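Local coordinates for protein DNA-entry nuclease (Competence-specific nuclease) (Streptococcus agalactiae ILRI112, PDB 4QGO) that probably cleaves DNA, and perhaps RNA, without sequence specificity, as a nuclease of the beta-beta-alpha metal type associated with virulence, at residues Asp9-Leu18 and Phe27-Leu36; Val53-Pro63 and Trp125-Val136. The protein carries 1 engineered substitution. All coordinates share one frame; numbering follows the deposited sequence.

Interaction 1: residues Asp9-Leu18 and Phe27-Leu36; sequences DTSQEFQNNL and FQYVNGIYEL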
loop_
_atom_site.group_PDB
_atom_site.type_symbol
_atom_site.label_atom_id
_atom_site.label_comp_id
_atom_site.label_asym_id
_atom_site.label_seq_id
_atom_site.Cartn_x
_atom_site.Cartn_y
_atom_site.Cartn_z
ATOM N N ASP A 9 2.419 -15.600 1.561
ATOM C CA ASP A 9 3.340 -14.511 1.885
ATOM C C ASP A 9 4.736 -14.943 2.325
ATOM O O ASP A 9 5.701 -14.188 2.169
ATOM C CB ASP A 9 2.703 -13.522 2.875
ATOM C CG ASP A 9 2.369 -14.138 4.218
ATOM O OD1 ASP A 9 2.360 -15.377 4.366
ATOM O OD2 ASP A 9 2.076 -13.350 5.144
ATOM N N THR A 10 4.845 -16.166 2.836
ATOM C CA THR A 10 6.106 -16.666 3.374
ATOM C C THR A 10 6.858 -17.545 2.384
ATOM O O THR A 10 7.974 -17.993 2.671
ATOM C CB THR A 10 5.870 -17.469 4.671
ATOM O OG1 THR A 10 4.890 -18.483 4.424
ATOM C CG2 THR A 10 5.390 -16.564 5.795
ATOM N N SER A 11 6.263 -17.808 1.224
ATOM C CA SER A 11 6.862 -18.762 0.292
ATOM C C SER A 11 8.145 -18.247 -0.354
ATOM O O SER A 11 8.385 -17.040 -0.424
ATOM C CB SER A 11 5.875 -19.148 -0.807
ATOM O OG SER A 11 5.730 -18.082 -1.731
ATOM N N GLN A 12 8.965 -19.184 -0.825
ATOM C CA GLN A 12 10.166 -18.844 -1.571
ATOM C C GLN A 12 9.796 -18.044 -2.813
ATOM O O GLN A 12 10.452 -17.056 -3.144
ATOM C CB GLN A 12 10.921 -20.114 -1.977
ATOM C CG GLN A 12 12.215 -19.847 -2.717
ATOM C CD GLN A 12 13.231 -19.124 -1.858
ATOM O OE1 GLN A 12 13.696 -19.655 -0.850
ATOM N NE2 GLN A 12 13.574 -17.901 -2.249
ATOM N N GLU A 13 8.731 -18.469 -3.484
ATOM C CA GLU A 13 8.276 -17.815 -4.703
ATOM C C GLU A 13 7.903 -16.353 -4.449
ATOM O O GLU A 13 8.317 -15.464 -5.201
ATOM C CB GLU A 13 7.095 -18.559 -5.333
ATOM C CG GLU A 13 6.732 -18.020 -6.706
ATOM C CD GLU A 13 5.718 -18.886 -7.427
ATOM O OE1 GLU A 13 5.497 -20.036 -6.991
ATOM O OE2 GLU A 13 5.135 -18.414 -8.426
ATOM N N PHE A 14 7.141 -16.107 -3.384
ATOM C CA PHE A 14 6.814 -14.733 -3.025
ATOM C C PHE A 14 8.087 -13.927 -2.806
ATOM O O PHE A 14 8.217 -12.801 -3.303
ATOM C CB PHE A 14 5.941 -14.669 -1.764
ATOM C CG PHE A 14 5.489 -13.275 -1.430
ATOM C CD1 PHE A 14 6.336 -12.399 -0.763
ATOM C CD2 PHE A 14 4.228 -12.835 -1.804
ATOM C CE1 PHE A 14 5.941 -11.113 -0.489
ATOM C CE2 PHE A 14 3.835 -11.545 -1.527
ATOM C CZ PHE A 14 4.683 -10.694 -0.869
ATOM N N GLN A 15 9.020 -14.500 -2.052
ATOM C CA GLN A 15 10.256 -13.798 -1.729
ATOM C C GLN A 15 11.111 -13.524 -2.965
ATOM O O GLN A 15 11.751 -12.481 -3.056
ATOM C CB GLN A 15 11.054 -14.556 -0.658
ATOM C CG GLN A 15 10.367 -14.552 0.695
ATOM C CD GLN A 15 11.110 -15.335 1.755
ATOM O OE1 GLN A 15 12.286 -15.089 2.010
ATOM N NE2 GLN A 15 10.428 -16.292 2.375
ATOM N N ASN A 16 11.111 -14.453 -3.918
ATOM C CA ASN A 16 11.799 -14.229 -5.189
ATOM C C ASN A 16 11.190 -13.047 -5.948
ATOM O O ASN A 16 11.903 -12.186 -6.478
ATOM C CB ASN A 16 11.775 -15.495 -6.048
ATOM C CG ASN A 16 12.671 -16.591 -5.497
ATOM O OD1 ASN A 16 13.484 -16.355 -4.603
ATOM N ND2 ASN A 16 12.534 -17.800 -6.039
ATOM N N ASN A 17 9.862 -12.993 -5.987
ATOM C CA ASN A 17 9.184 -11.875 -6.633
ATOM C C ASN A 17 9.512 -10.557 -5.936
ATOM O O ASN A 17 9.768 -9.545 -6.596
ATOM C CB ASN A 17 7.676 -12.112 -6.685
ATOM C CG ASN A 17 7.290 -13.165 -7.703
ATOM O OD1 ASN A 17 7.940 -13.300 -8.739
ATOM N ND2 ASN A 17 6.237 -13.919 -7.415
ATOM N N LEU A 18 9.518 -10.587 -4.605
ATOM C CA LEU A 18 9.871 -9.412 -3.816
ATOM C C LEU A 18 11.275 -8.932 -4.180
ATOM O O LEU A 18 11.477 -7.753 -4.442
ATOM C CB LEU A 18 9.767 -9.714 -2.317
ATOM C CG LEU A 18 10.064 -8.542 -1.384
ATOM C CD1 LEU A 18 9.128 -7.372 -1.681
ATOM C CD2 LEU A 18 9.958 -8.980 0.070
ATOM N N PHE A 27 15.740 -8.079 3.366
ATOM C CA PHE A 27 14.386 -8.058 3.892
ATOM C C PHE A 27 14.195 -9.152 4.913
ATOM O O PHE A 27 14.906 -10.160 4.910
ATOM C CB PHE A 27 13.338 -8.141 2.784
ATOM C CG PHE A 27 13.471 -9.332 1.886
ATOM C CD1 PHE A 27 12.936 -10.558 2.243
ATOM C CD2 PHE A 27 14.110 -9.219 0.666
ATOM C CE1 PHE A 27 13.050 -11.655 1.406
ATOM C CE2 PHE A 27 14.227 -10.307 -0.173
ATOM C CZ PHE A 27 13.696 -11.530 0.195
ATOM N N GLN A 28 13.252 -8.930 5.818
ATOM C CA GLN A 28 12.877 -9.978 6.755
ATOM C C GLN A 28 11.391 -9.916 7.042
ATOM O O GLN A 28 10.796 -8.844 7.044
ATOM C CB GLN A 28 13.675 -9.870 8.050
ATOM C CG GLN A 28 13.481 -8.561 8.789
ATOM C CD GLN A 28 14.388 -8.442 9.994
ATOM O OE1 GLN A 28 15.345 -7.668 9.991
ATOM N NE2 GLN A 28 14.095 -9.207 11.026
ATOM N N TYR A 29 10.806 -11.084 7.276
ATOM C CA TYR A 29 9.391 -11.193 7.595
ATOM C C TYR A 29 9.211 -10.975 9.082
ATOM O O TYR A 29 9.822 -11.657 9.899
ATOM C CB TYR A 29 8.894 -12.577 7.213
ATOM C CG TYR A 29 7.399 -12.777 7.290
ATOM C CD1 TYR A 29 6.597 -12.510 6.193
ATOM C CD2 TYR A 29 6.796 -13.259 8.450
ATOM C CE1 TYR A 29 5.231 -12.715 6.238
ATOM C CE2 TYR A 29 5.416 -13.474 8.502
ATOM C CZ TYR A 29 4.652 -13.196 7.390
ATOM O OH TYR A 29 3.289 -13.409 7.426
ATOM N N VAL A 30 8.380 -10.005 9.434
ATOM C CA VAL A 30 8.106 -9.736 10.827
ATOM C C VAL A 30 6.700 -9.182 10.957
ATOM O O VAL A 30 6.307 -8.282 10.214
ATOM C CB VAL A 30 9.173 -8.798 11.445
ATOM C CG1 VAL A 30 9.297 -7.527 10.642
ATOM C CG2 VAL A 30 8.873 -8.497 12.901
ATOM N N ASN A 31 5.938 -9.717 11.905
ATOM C CA ASN A 31 4.590 -9.220 12.169
ATOM C C ASN A 31 3.706 -9.242 10.928
ATOM O O ASN A 31 2.902 -8.334 10.735
ATOM C CB ASN A 31 4.631 -7.778 12.696
ATOM C CG ASN A 31 5.385 -7.641 14.001
ATOM O OD1 ASN A 31 6.386 -6.923 14.079
ATOM N ND2 ASN A 31 4.887 -8.292 15.044
ATOM N N GLY A 32 3.886 -10.236 10.062
ATOM C CA GLY A 32 3.014 -10.382 8.911
ATOM C C GLY A 32 3.432 -9.596 7.681
ATOM O O GLY A 32 2.804 -9.711 6.635
ATOM N N ILE A 33 4.504 -8.812 7.780
ATOM C CA ILE A 33 4.938 -8.001 6.644
ATOM C C ILE A 33 6.432 -8.197 6.390
ATOM O O ILE A 33 7.100 -8.889 7.159
ATOM C CB ILE A 33 4.548 -6.508 6.825
ATOM C CG1 ILE A 33 5.086 -5.906 8.134
ATOM C CG2 ILE A 33 3.016 -6.386 6.844
ATOM C CD1 ILE A 33 6.582 -5.580 8.147
ATOM N N TYR A 34 6.955 -7.611 5.316
ATOM C CA TYR A 34 8.398 -7.623 5.089
ATOM C C TYR A 34 8.984 -6.253 5.381
ATOM O O TYR A 34 8.622 -5.259 4.741
ATOM C CB TYR A 34 8.733 -8.065 3.657
ATOM C CG TYR A 34 8.566 -9.547 3.442
ATOM C CD1 TYR A 34 9.604 -10.428 3.721
ATOM C CD2 TYR A 34 7.372 -10.070 2.969
ATOM C CE1 TYR A 34 9.449 -11.792 3.542
ATOM C CE2 TYR A 34 7.208 -11.434 2.789
ATOM C CZ TYR A 34 8.253 -12.287 3.071
ATOM O OH TYR A 34 8.097 -13.644 2.890
ATOM N N GLU A 35 9.877 -6.212 6.361
ATOM C CA GLU A 35 10.676 -5.037 6.623
ATOM C C GLU A 35 11.797 -5.051 5.590
ATOM O O GLU A 35 12.446 -6.091 5.393
ATOM C CB GLU A 35 11.240 -5.115 8.039
ATOM C CG GLU A 35 12.073 -3.930 8.466
ATOM C CD GLU A 35 12.688 -4.122 9.847
ATOM O OE1 GLU A 35 13.709 -3.465 10.141
ATOM O OE2 GLU A 35 12.161 -4.938 10.636
ATOM N N LEU A 36 12.013 -3.921 4.919
ATOM C CA LEU A 36 13.028 -3.836 3.870
ATOM C C LEU A 36 14.162 -2.933 4.302
ATOM O O LEU A 36 13.924 -1.890 4.909
ATOM C CB LEU A 36 12.415 -3.231 2.601
ATOM C CG LEU A 36 11.110 -3.857 2.113
ATOM C CD1 LEU A 36 10.672 -3.169 0.826
ATOM C CD2 LEU A 36 11.263 -5.355 1.910
HETATM O O HOH W 1 0.552 -11.178 5.874
#
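Asp9 OD2 is gripped by the phenol of Tyr29, whose OH donates to it at 2.6 Å, and by a water that bridges it to Gly32 O. The phenol meets the carboxylate from above its plane, 44° out of it, and ring and carboxylate stand at almost a right angle. With CG turned between the backbone N and the carbonyl carbon (chi1 63°), the Asp9 side chain reaches the hairpin while its main chain serves a second phenol: Tyr34 OH donates to Asp9 O, also at 2.6 Å, and lies in the carbonyl plane. A single residue, Asp9, two positions ahead of the N-cap Ser11, thus takes bonds from both strands of the hairpin 27-36. Ser11 caps helix 12-22, its OG accepting from Phe14 N.

Carbon packs against the bodies of the rings. Thr10 CG2 sits over one face of the Tyr29 ring, 4.0 Å from the ring centroid. Leu18 CD2 lies over the Tyr34 ring and also over a face of Phe27, so that a single methyl is shared by two rings. Beside Tyr34, Phe14 runs nearly parallel, the planes 13° apart, but the rings are slid so far that they barely overlap; Phe14 CE1 comes to 3.5 Å from Tyr34 CE2. The aliphatic part of Gln15 passes the Tyr34 hydroxyl, while Gln15 OE1 lies in the plane of the Phe27 ring at its edge, 3.6 Å from Phe27 CE1. Behind this layer Phe14 meets Phe187 edge-to-face and rests on Pro207 of strand 201-207, which neighbours 33-36 in the sheet.

Helix 12-22 is therefore packed across the edge hairpin of the seven-stranded antiparallel sheet. Both tyrosine hydroxyls spend their protons on Asp9, tying the turn leading into the helix to both strands, while the ring bodies meet carbon.

Interaction 2: residues Val53-Pro63 and Trp125-Val136; sequences VQNTIDNQQRP and WDASVSNPQNVV
Asn55 and Trp125 form the tight end of this contact, where a buried amide is held from both sides. Trp125 NE1 donates to Asn55 OD1 at 2.9 Å, the oxygen lying in the indole plane and the amide turned only 20° from it. The other end of the same amide, Asn55 ND2, donates to Asn134 OD1 at 3.0 Å, arriving above the carbonyl plane; that oxygen also accepts from Ile114 N. A water is a second acceptor for Asn55 ND2; it also accepts from Thr56 N and donates to Gln133 O. Val53 covers one face of the indole, Val53 CG1 coming within 3.8 Å of Trp125 CE2, and Ala127 CA lies over the opposite face.

Further along, the contact is looser. Ile57 CG2 packs against the aliphatic chain of Gln133, 3.6 Å from Gln133 CG, in a partly exposed strip, and another water links Gln61 O with Pro132 O. Pro63 returns to buried surroundings: Pro63 CB touches Val136 CG1 at 3.9 Å, and Pro63 CG abuts Pro132 O. Between Ile57 and Pro63 the chain turns away, closed on itself by Arg62, which grips Asp58 OD2 through NE and NH2.

The loop 125-134 is thus fastened to Asn55, just after edge strand 52-54, by directional amide and indole bonds, while Val53 of the strand packs on the indole. With both ends of the Asn55 amide engaged, its rotation is fixed.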
loop_
_atom_site.group_PDB
_atom_site.type_symbol
_atom_site.label_atom_id
_atom_site.label_comp_id
_atom_site.label_asym_id
_atom_site.label_seq_id
_atom_site.Cartn_x
_atom_site.Cartn_y
_atom_site.Cartn_z
ATOM N N VAL A 53 0.232 15.487 -3.212
ATOM C CA VAL A 53 0.167 14.087 -3.611
ATOM C C VAL A 53 0.331 14.016 -5.111
ATOM O O VAL A 53 -0.186 14.870 -5.845
ATOM C CB VAL A 53 -1.176 13.448 -3.251
ATOM C CG1 VAL A 53 -1.198 11.948 -3.605
ATOM C CG2 VAL A 53 -1.401 13.621 -1.827
ATOM N N GLN A 54 1.062 13.001 -5.563
ATOM C CA GLN A 54 1.204 12.711 -6.978
ATOM C C GLN A 54 0.968 11.225 -7.209
ATOM O O GLN A 54 1.740 10.388 -6.737
ATOM C CB GLN A 54 2.599 13.096 -7.464
ATOM C CG GLN A 54 2.806 12.826 -8.936
ATOM C CD GLN A 54 1.999 13.744 -9.811
ATOM O OE1 GLN A 54 2.138 14.970 -9.739
ATOM N NE2 GLN A 54 1.130 13.167 -10.632
ATOM N N ASN A 55 -0.108 10.892 -7.917
ATOM C CA ASN A 55 -0.322 9.520 -8.376
ATOM C C ASN A 55 0.220 9.372 -9.786
ATOM O O ASN A 55 0.325 10.358 -10.533
ATOM C CB ASN A 55 -1.809 9.164 -8.371
ATOM C CG ASN A 55 -2.352 8.920 -6.979
ATOM O OD1 ASN A 55 -3.239 9.635 -6.505
ATOM N ND2 ASN A 55 -1.859 7.868 -6.335
ATOM N N THR A 56 0.581 8.147 -10.161
ATOM C CA THR A 56 1.111 7.897 -11.500
ATOM C C THR A 56 0.645 6.532 -11.974
ATOM O O THR A 56 0.188 5.704 -11.180
ATOM C CB THR A 56 2.657 7.947 -11.565
ATOM O OG1 THR A 56 3.215 6.752 -11.011
ATOM C CG2 THR A 56 3.223 9.180 -10.836
ATOM N N ILE A 57 0.753 6.306 -13.277
ATOM C CA ILE A 57 0.455 4.998 -13.852
ATOM C C ILE A 57 1.591 4.535 -14.753
ATOM O O ILE A 57 2.351 5.352 -15.269
ATOM C CB ILE A 57 -0.883 4.968 -14.634
ATOM C CG1 ILE A 57 -0.903 6.014 -15.750
ATOM C CG2 ILE A 57 -2.072 5.161 -13.685
ATOM C CD1 ILE A 57 -2.151 5.928 -16.617
ATOM N N ASP A 58 1.705 3.223 -14.945
ATOM C CA ASP A 58 2.780 2.681 -15.776
ATOM C C ASP A 58 2.324 2.494 -17.232
ATOM O O ASP A 58 1.233 2.908 -17.599
ATOM C CB ASP A 58 3.383 1.406 -15.166
ATOM C CG ASP A 58 2.378 0.273 -15.033
ATOM O OD1 ASP A 58 1.406 0.233 -15.819
ATOM O OD2 ASP A 58 2.584 -0.580 -14.138
ATOM N N ASN A 59 3.165 1.880 -18.059
ATOM C CA ASN A 59 2.849 1.788 -19.483
ATOM C C ASN A 59 1.701 0.830 -19.788
ATOM O O ASN A 59 1.144 0.841 -20.885
ATOM C CB ASN A 59 4.097 1.434 -20.300
ATOM C CG ASN A 59 5.022 2.631 -20.496
ATOM O OD1 ASN A 59 4.585 3.783 -20.468
ATOM N ND2 ASN A 59 6.308 2.359 -20.694
ATOM N N GLN A 60 1.344 0.012 -18.806
ATOM C CA GLN A 60 0.199 -0.872 -18.939
ATOM C C GLN A 60 -1.031 -0.278 -18.264
ATOM O O GLN A 60 -2.025 -0.969 -18.047
ATOM C CB GLN A 60 0.534 -2.252 -18.377
ATOM C CG GLN A 60 1.640 -2.961 -19.174
ATOM C CD GLN A 60 3.056 -2.442 -18.867
ATOM O OE1 GLN A 60 3.448 -2.283 -17.703
ATOM N NE2 GLN A 60 3.824 -2.179 -19.920
ATOM N N GLN A 61 -0.949 1.016 -17.954
ATOM C CA GLN A 61 -2.049 1.783 -17.362
ATOM C C GLN A 61 -2.429 1.302 -15.962
ATOM O O GLN A 61 -3.568 1.478 -15.533
ATOM C CB GLN A 61 -3.306 1.774 -18.245
ATOM C CG GLN A 61 -3.066 1.749 -19.744
ATOM C CD GLN A 61 -2.772 3.108 -20.305
ATOM O OE1 GLN A 61 -2.224 3.971 -19.619
ATOM N NE2 GLN A 61 -3.143 3.319 -21.565
ATOM N N ARG A 62 -1.468 0.709 -15.258
ATOM C CA ARG A 62 -1.687 0.248 -13.887
ATOM C C ARG A 62 -1.210 1.306 -12.904
ATOM O O ARG A 62 -0.209 1.972 -13.158
ATOM C CB ARG A 62 -0.890 -1.031 -13.617
ATOM C CG ARG A 62 -1.133 -2.149 -14.621
ATOM C CD ARG A 62 -0.249 -3.355 -14.343
ATOM N NE ARG A 62 1.174 -3.035 -14.335
ATOM C CZ ARG A 62 2.156 -3.928 -14.286
ATOM N NH1 ARG A 62 1.899 -5.232 -14.246
ATOM N NH2 ARG A 62 3.410 -3.513 -14.296
ATOM N N PRO A 63 -1.903 1.452 -11.764
ATOM C CA PRO A 63 -1.383 2.353 -10.722
ATOM C C PRO A 63 0.055 2.029 -10.358
ATOM O O PRO A 63 0.422 0.870 -10.150
ATOM C CB PRO A 63 -2.321 2.093 -9.536
ATOM C CG PRO A 63 -3.615 1.724 -10.201
ATOM C CD PRO A 63 -3.216 0.893 -11.400
ATOM N N TRP A 125 -7.040 17.360 -6.090
ATOM C CA TRP A 125 -6.768 15.930 -6.174
ATOM C C TRP A 125 -8.019 15.072 -6.076
ATOM O O TRP A 125 -8.904 15.323 -5.252
ATOM C CB TRP A 125 -5.779 15.543 -5.074
ATOM C CG TRP A 125 -5.343 14.114 -5.090
ATOM C CD1 TRP A 125 -4.670 13.473 -6.090
ATOM C CD2 TRP A 125 -5.511 13.159 -4.038
ATOM N NE1 TRP A 125 -4.427 12.165 -5.732
ATOM C CE2 TRP A 125 -4.927 11.950 -4.474
ATOM C CE3 TRP A 125 -6.091 13.211 -2.768
ATOM C CZ2 TRP A 125 -4.917 10.797 -3.686
ATOM C CZ3 TRP A 125 -6.077 12.072 -1.984
ATOM C CH2 TRP A 125 -5.501 10.872 -2.453
ATOM N N ASP A 126 -8.085 14.041 -6.913
ATOM C CA ASP A 126 -9.193 13.104 -6.852
ATOM C C ASP A 126 -8.990 12.175 -5.650
ATOM O O ASP A 126 -8.226 11.210 -5.704
ATOM C CB ASP A 126 -9.301 12.335 -8.175
ATOM C CG ASP A 126 -10.441 11.339 -8.190
ATOM O OD1 ASP A 126 -11.183 11.250 -7.189
ATOM O OD2 ASP A 126 -10.591 10.641 -9.213
ATOM N N ALA A 127 -9.678 12.491 -4.554
ATOM C CA ALA A 127 -9.545 11.737 -3.315
ATOM C C ALA A 127 -10.607 10.645 -3.209
ATOM O O ALA A 127 -10.777 10.038 -2.152
ATOM C CB ALA A 127 -9.628 12.678 -2.112
ATOM N N SER A 128 -11.307 10.393 -4.310
ATOM C CA SER A 128 -12.403 9.424 -4.314
ATOM C C SER A 128 -11.945 7.973 -4.390
ATOM O O SER A 128 -10.781 7.675 -4.674
ATOM C CB SER A 128 -13.359 9.702 -5.474
ATOM O OG SER A 128 -12.809 9.246 -6.698
ATOM N N VAL A 129 -12.891 7.064 -4.173
ATOM C CA VAL A 129 -12.617 5.636 -4.226
ATOM C C VAL A 129 -12.491 5.142 -5.662
ATOM O O VAL A 129 -12.249 3.964 -5.904
ATOM C CB VAL A 129 -13.720 4.828 -3.503
ATOM C CG1 VAL A 129 -13.704 5.135 -2.013
ATOM C CG2 VAL A 129 -15.088 5.146 -4.098
ATOM N N SER A 130 -12.646 6.045 -6.625
ATOM C CA SER A 130 -12.545 5.640 -8.016
ATOM C C SER A 130 -11.480 6.419 -8.780
ATOM O O SER A 130 -11.538 6.510 -10.003
ATOM C CB SER A 130 -13.897 5.780 -8.714
ATOM O OG SER A 130 -14.351 7.118 -8.662
ATOM N N ASN A 131 -10.509 6.984 -8.067
ATOM C CA ASN A 131 -9.340 7.551 -8.735
ATOM C C ASN A 131 -8.533 6.397 -9.326
ATOM O O ASN A 131 -7.940 5.622 -8.578
ATOM C CB ASN A 131 -8.497 8.340 -7.731
ATOM C CG ASN A 131 -7.227 8.923 -8.347
ATOM O OD1 ASN A 131 -6.754 8.471 -9.392
ATOM N ND2 ASN A 131 -6.662 9.922 -7.682
ATOM N N PRO A 132 -8.507 6.264 -10.664
ATOM C CA PRO A 132 -7.942 5.052 -11.267
ATOM C C PRO A 132 -6.427 4.955 -11.125
ATOM O O PRO A 132 -5.858 3.897 -11.395
ATOM C CB PRO A 132 -8.338 5.182 -12.743
ATOM C CG PRO A 132 -8.422 6.664 -12.962
ATOM C CD PRO A 132 -9.000 7.212 -11.683
ATOM N N GLN A 133 -5.776 6.039 -10.718
ATOM C CA GLN A 133 -4.337 6.003 -10.517
ATOM C C GLN A 133 -3.979 5.723 -9.064
ATOM O O GLN A 133 -2.807 5.529 -8.743
ATOM C CB GLN A 133 -3.695 7.330 -10.944
ATOM C CG GLN A 133 -4.086 7.769 -12.334
ATOM C CD GLN A 133 -3.046 8.657 -12.983
ATOM O OE1 GLN A 133 -2.082 9.085 -12.346
ATOM N NE2 GLN A 133 -3.236 8.937 -14.262
ATOM N N ASN A 134 -4.988 5.692 -8.192
ATOM C CA ASN A 134 -4.765 5.590 -6.742
ATOM C C ASN A 134 -5.412 4.379 -6.090
ATOM O O ASN A 134 -5.392 4.264 -4.873
ATOM C CB ASN A 134 -5.264 6.868 -6.027
ATOM C CG ASN A 134 -4.787 6.975 -4.567
ATOM O OD1 ASN A 134 -3.631 6.723 -4.259
ATOM N ND2 ASN A 134 -5.693 7.354 -3.666
ATOM N N VAL A 135 -5.993 3.476 -6.879
ATOM C CA VAL A 135 -6.732 2.354 -6.297
ATOM C C VAL A 135 -6.366 1.045 -6.973
ATOM O O VAL A 135 -6.358 0.954 -8.204
ATOM C CB VAL A 135 -8.260 2.567 -6.407
ATOM C CG1 VAL A 135 -9.002 1.373 -5.794
ATOM C CG2 VAL A 135 -8.667 3.868 -5.733
ATOM N N VAL A 136 -6.059 0.038 -6.157
ATOM C CA VAL A 136 -5.795 -1.310 -6.650
ATOM C C VAL A 136 -6.728 -2.313 -5.987
ATOM O O VAL A 136 -7.426 -1.998 -5.014
ATOM C CB VAL A 136 -4.331 -1.749 -6.416
ATOM C CG1 VAL A 136 -3.375 -0.876 -7.226
ATOM C CG2 VAL A 136 -3.969 -1.712 -4.914
HETATM O O HOH W 2 -0.121 6.195 -8.110
HETATM O O HOH W 3 -5.017 3.327 -14.181
#

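In the fold
Interactions 1 and 2 sit at the two margins of one seven-stranded antiparallel sheet: the hairpin 27-36 contributes the outermost strand 27-30 at one end, and strand 52-54 is the outermost at the other. Their centres are 25 Å apart on opposite sides of the chain's centre, and the nearest atoms stay about 11 Å apart. Interaction 1 packs a helix on its margin, whereas interaction 2 brings in a loop leading to strand 135-139, which pairs with 108-112 and is followed by helix 140-144, elements consistent with the beta-beta-alpha region of His-Me finger nucleases. Interaction 2 thus lies beside the putative active-site region, here without bound metal, and interaction 1 at the far margin of the sheet.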